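Local coordinates for protein kcn28 (Kitasatospora, PDB 6J31) that is of unknown function but probably has a GT-B-type fold, with a C-terminal domain of the erythromycin biosynthesis protein CIII-like family, and binds (2E,2'E)-3,3'-(1,2-phenylene)di(prop-2-enoic acid), at residues A[248-253]-A[259-264]. Sequence-based numbering, arbitrary orientation.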
loop_
_atom_site.group_PDB
_atom_site.type_symbol
_atom_site.label_atom_id
_atom_site.label_comp_id
_atom_site.label_asym_id
_atom_site.label_seq_id
_atom_site.Cartn_x
_atom_site.Cartn_y
_atom_site.Cartn_z
ATOM N N THR A 248 -24.386 -3.561 -11.256
ATOM C CA THR A 248 -24.020 -3.074 -12.583
ATOM C C THR A 248 -23.009 -4.001 -13.258
ATOM O O THR A 248 -23.094 -4.248 -14.466
ATOM C CB THR A 248 -23.468 -1.654 -12.488
ATOM O OG1 THR A 248 -24.400 -0.829 -11.777
ATOM C CG2 THR A 248 -23.254 -1.078 -13.875
ATOM N N CYS A 249 -22.051 -4.530 -12.489
ATOM C CA CYS A 249 -21.044 -5.419 -13.066
ATOM C C CYS A 249 -21.668 -6.705 -13.598
ATOM O O CYS A 249 -21.364 -7.135 -14.718
ATOM C CB CYS A 249 -19.960 -5.727 -12.030
ATOM S SG CYS A 249 -18.948 -4.299 -11.561
ATOM N N VAL A 250 -22.544 -7.341 -12.813
ATOM C CA VAL A 250 -23.228 -8.529 -13.320
ATOM C C VAL A 250 -24.132 -8.153 -14.488
ATOM O O VAL A 250 -24.215 -8.880 -15.483
ATOM C CB VAL A 250 -23.991 -9.265 -12.199
ATOM C CG1 VAL A 250 -23.016 -9.878 -11.212
ATOM C CG2 VAL A 250 -24.949 -8.349 -11.480
ATOM N N GLU A 251 -24.805 -7.001 -14.397
ATOM C CA GLU A 251 -25.640 -6.540 -15.504
ATOM C C GLU A 251 -24.817 -6.371 -16.777
ATOM O O GLU A 251 -25.318 -6.599 -17.883
ATOM C CB GLU A 251 -26.325 -5.222 -15.141
ATOM C CG GLU A 251 -26.978 -4.520 -16.327
ATOM C CD GLU A 251 -27.613 -3.195 -15.956
ATOM O OE1 GLU A 251 -27.548 -2.812 -14.769
ATOM O OE2 GLU A 251 -28.165 -2.529 -16.857
ATOM N N VAL A 252 -23.565 -5.932 -16.644
ATOM C CA VAL A 252 -22.711 -5.763 -17.816
ATOM C C VAL A 252 -22.262 -7.115 -18.352
ATOM O O VAL A 252 -22.397 -7.408 -19.546
ATOM C CB VAL A 252 -21.508 -4.866 -17.478
ATOM C CG1 VAL A 252 -20.456 -4.966 -18.569
ATOM C CG2 VAL A 252 -21.959 -3.427 -17.302
ATOM N N PHE A 253 -21.705 -7.957 -17.482
ATOM C CA PHE A 253 -21.118 -9.207 -17.948
ATOM C C PHE A 253 -22.167 -10.274 -18.238
ATOM O O PHE A 253 -21.913 -11.183 -19.036
ATOM C CB PHE A 253 -20.089 -9.689 -16.928
ATOM C CG PHE A 253 -18.841 -8.858 -16.922
ATOM C CD1 PHE A 253 -18.725 -7.761 -16.082
ATOM C CD2 PHE A 253 -17.804 -9.141 -17.790
ATOM C CE1 PHE A 253 -17.588 -6.981 -16.090
ATOM C CE2 PHE A 253 -16.666 -8.364 -17.803
ATOM C CZ PHE A 253 -16.557 -7.284 -16.949
ATOM N N TRP A 259 -17.228 -13.815 -22.150
ATOM C CA TRP A 259 -16.529 -13.245 -21.011
ATOM C C TRP A 259 -16.961 -13.998 -19.764
ATOM O O TRP A 259 -18.126 -14.387 -19.641
ATOM C CB TRP A 259 -16.844 -11.756 -20.838
ATOM C CG TRP A 259 -16.001 -10.818 -21.639
ATOM C CD1 TRP A 259 -16.164 -10.485 -22.950
ATOM C CD2 TRP A 259 -14.875 -10.069 -21.170
ATOM N NE1 TRP A 259 -15.200 -9.583 -23.332
ATOM C CE2 TRP A 259 -14.397 -9.311 -22.256
ATOM C CE3 TRP A 259 -14.220 -9.971 -19.939
ATOM C CZ2 TRP A 259 -13.294 -8.466 -22.148
ATOM C CZ3 TRP A 259 -13.127 -9.134 -19.834
ATOM C CH2 TRP A 259 -12.675 -8.393 -20.931
ATOM N N HIS A 260 -16.026 -14.209 -18.844
ATOM C CA HIS A 260 -16.356 -14.756 -17.538
ATOM C C HIS A 260 -15.948 -13.756 -16.471
ATOM O O HIS A 260 -14.798 -13.301 -16.446
ATOM C CB HIS A 260 -15.686 -16.104 -17.278
ATOM C CG HIS A 260 -16.163 -16.764 -16.022
ATOM N ND1 HIS A 260 -17.362 -17.440 -15.948
ATOM C CD2 HIS A 260 -15.622 -16.825 -14.783
ATOM C CE1 HIS A 260 -17.530 -17.903 -14.722
ATOM N NE2 HIS A 260 -16.488 -17.542 -13.996
ATOM N N LEU A 261 -16.892 -13.415 -15.601
ATOM C CA LEU A 261 -16.679 -12.438 -14.545
ATOM C C LEU A 261 -16.409 -13.149 -13.227
ATOM O O LEU A 261 -17.177 -14.026 -12.818
ATOM C CB LEU A 261 -17.897 -11.522 -14.413
ATOM C CG LEU A 261 -18.081 -10.761 -13.099
ATOM C CD1 LEU A 261 -16.922 -9.818 -12.848
ATOM C CD2 LEU A 261 -19.388 -9.993 -13.128
ATOM N N VAL A 262 -15.313 -12.774 -12.573
ATOM C CA VAL A 262 -15.003 -13.201 -11.215
ATOM C C VAL A 262 -15.205 -11.979 -10.336
ATOM O O VAL A 262 -14.405 -11.038 -10.373
ATOM C CB VAL A 262 -13.574 -13.745 -11.081
ATOM C CG1 VAL A 262 -13.262 -14.037 -9.615
ATOM C CG2 VAL A 262 -13.381 -14.983 -11.940
ATOM N N LEU A 263 -16.269 -11.988 -9.550
ATOM C CA LEU A 263 -16.690 -10.825 -8.779
ATOM C C LEU A 263 -16.361 -11.077 -7.313
ATOM O O LEU A 263 -17.000 -11.909 -6.661
ATOM C CB LEU A 263 -18.182 -10.567 -8.988
ATOM C CG LEU A 263 -18.830 -9.399 -8.245
ATOM C CD1 LEU A 263 -17.932 -8.179 -8.267
ATOM C CD2 LEU A 263 -20.185 -9.074 -8.859
ATOM N N GLN A 264 -15.385 -10.339 -6.791
ATOM C CA GLN A 264 -14.996 -10.441 -5.391
ATOM C C GLN A 264 -15.679 -9.297 -4.653
ATOM O O GLN A 264 -15.368 -8.125 -4.881
ATOM C CB GLN A 264 -13.478 -10.396 -5.235
ATOM C CG GLN A 264 -12.995 -10.911 -3.891
ATOM C CD GLN A 264 -12.021 -9.979 -3.209
ATOM O OE1 GLN A 264 -10.927 -10.390 -2.818
ATOM N NE2 GLN A 264 -12.412 -8.719 -3.053
#
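Phe253, in the last turn of its helix, and Leu261, in the middle of a strand, form the dense part of a helix-on-sheet contact, which illustrates how one aromatic side chain can make the largest single contribution to such an interface. The leucine crosses the phenylalanine at about a right angle. Its CB lies 3.8 Å from CG of Phe253, and its CD1 rests over one ring face, offset toward the rim; Val252 CG1 covers the opposite face. Leu261 CD2 continues the side chain roughly anti to CA (chi2 62°) and so reaches the helix, touching CD1 of Phe253 at 3.8 Å and lying against the backbone O of Cys249. Trp259 CE3 meets the edge of the Phe253 ring, near its plane and 3.6 Å from Phe253 CE2. The phenyl and the six-membered ring of the indole meet obliquely, their planes at 59°. Trp259 also packs against Val357 and Ala361 of helix 350-362.

Helix 243-253 is the crossover of a beta-alpha-beta unit that links the neighbouring parallel strands 229-234 and 259-264, the repeating element of a Rossmann-like domain such as those of GT-B proteins. Accordingly, helix and strand run nearly antiparallel, at 167°, with their axes 9.3 Å apart at closest approach. No hydrogen bond joins the two segments; the strand instead bonds through its backbone to both sheet neighbours, Leu261 with Asn280 and Glu282 on one side, His260 and Val262 with Ala231 on the other.

Toward the beginning of segment 248-253 the fit is sparser. There the partly exposed Val250 uses only CG1, 3.8 Å from Leu263 CD2 and 4.1 Å from Leu261 CD2, and Glu251, one residue on, turns its carboxylate to the exposed side of the helix, well clear of the strand.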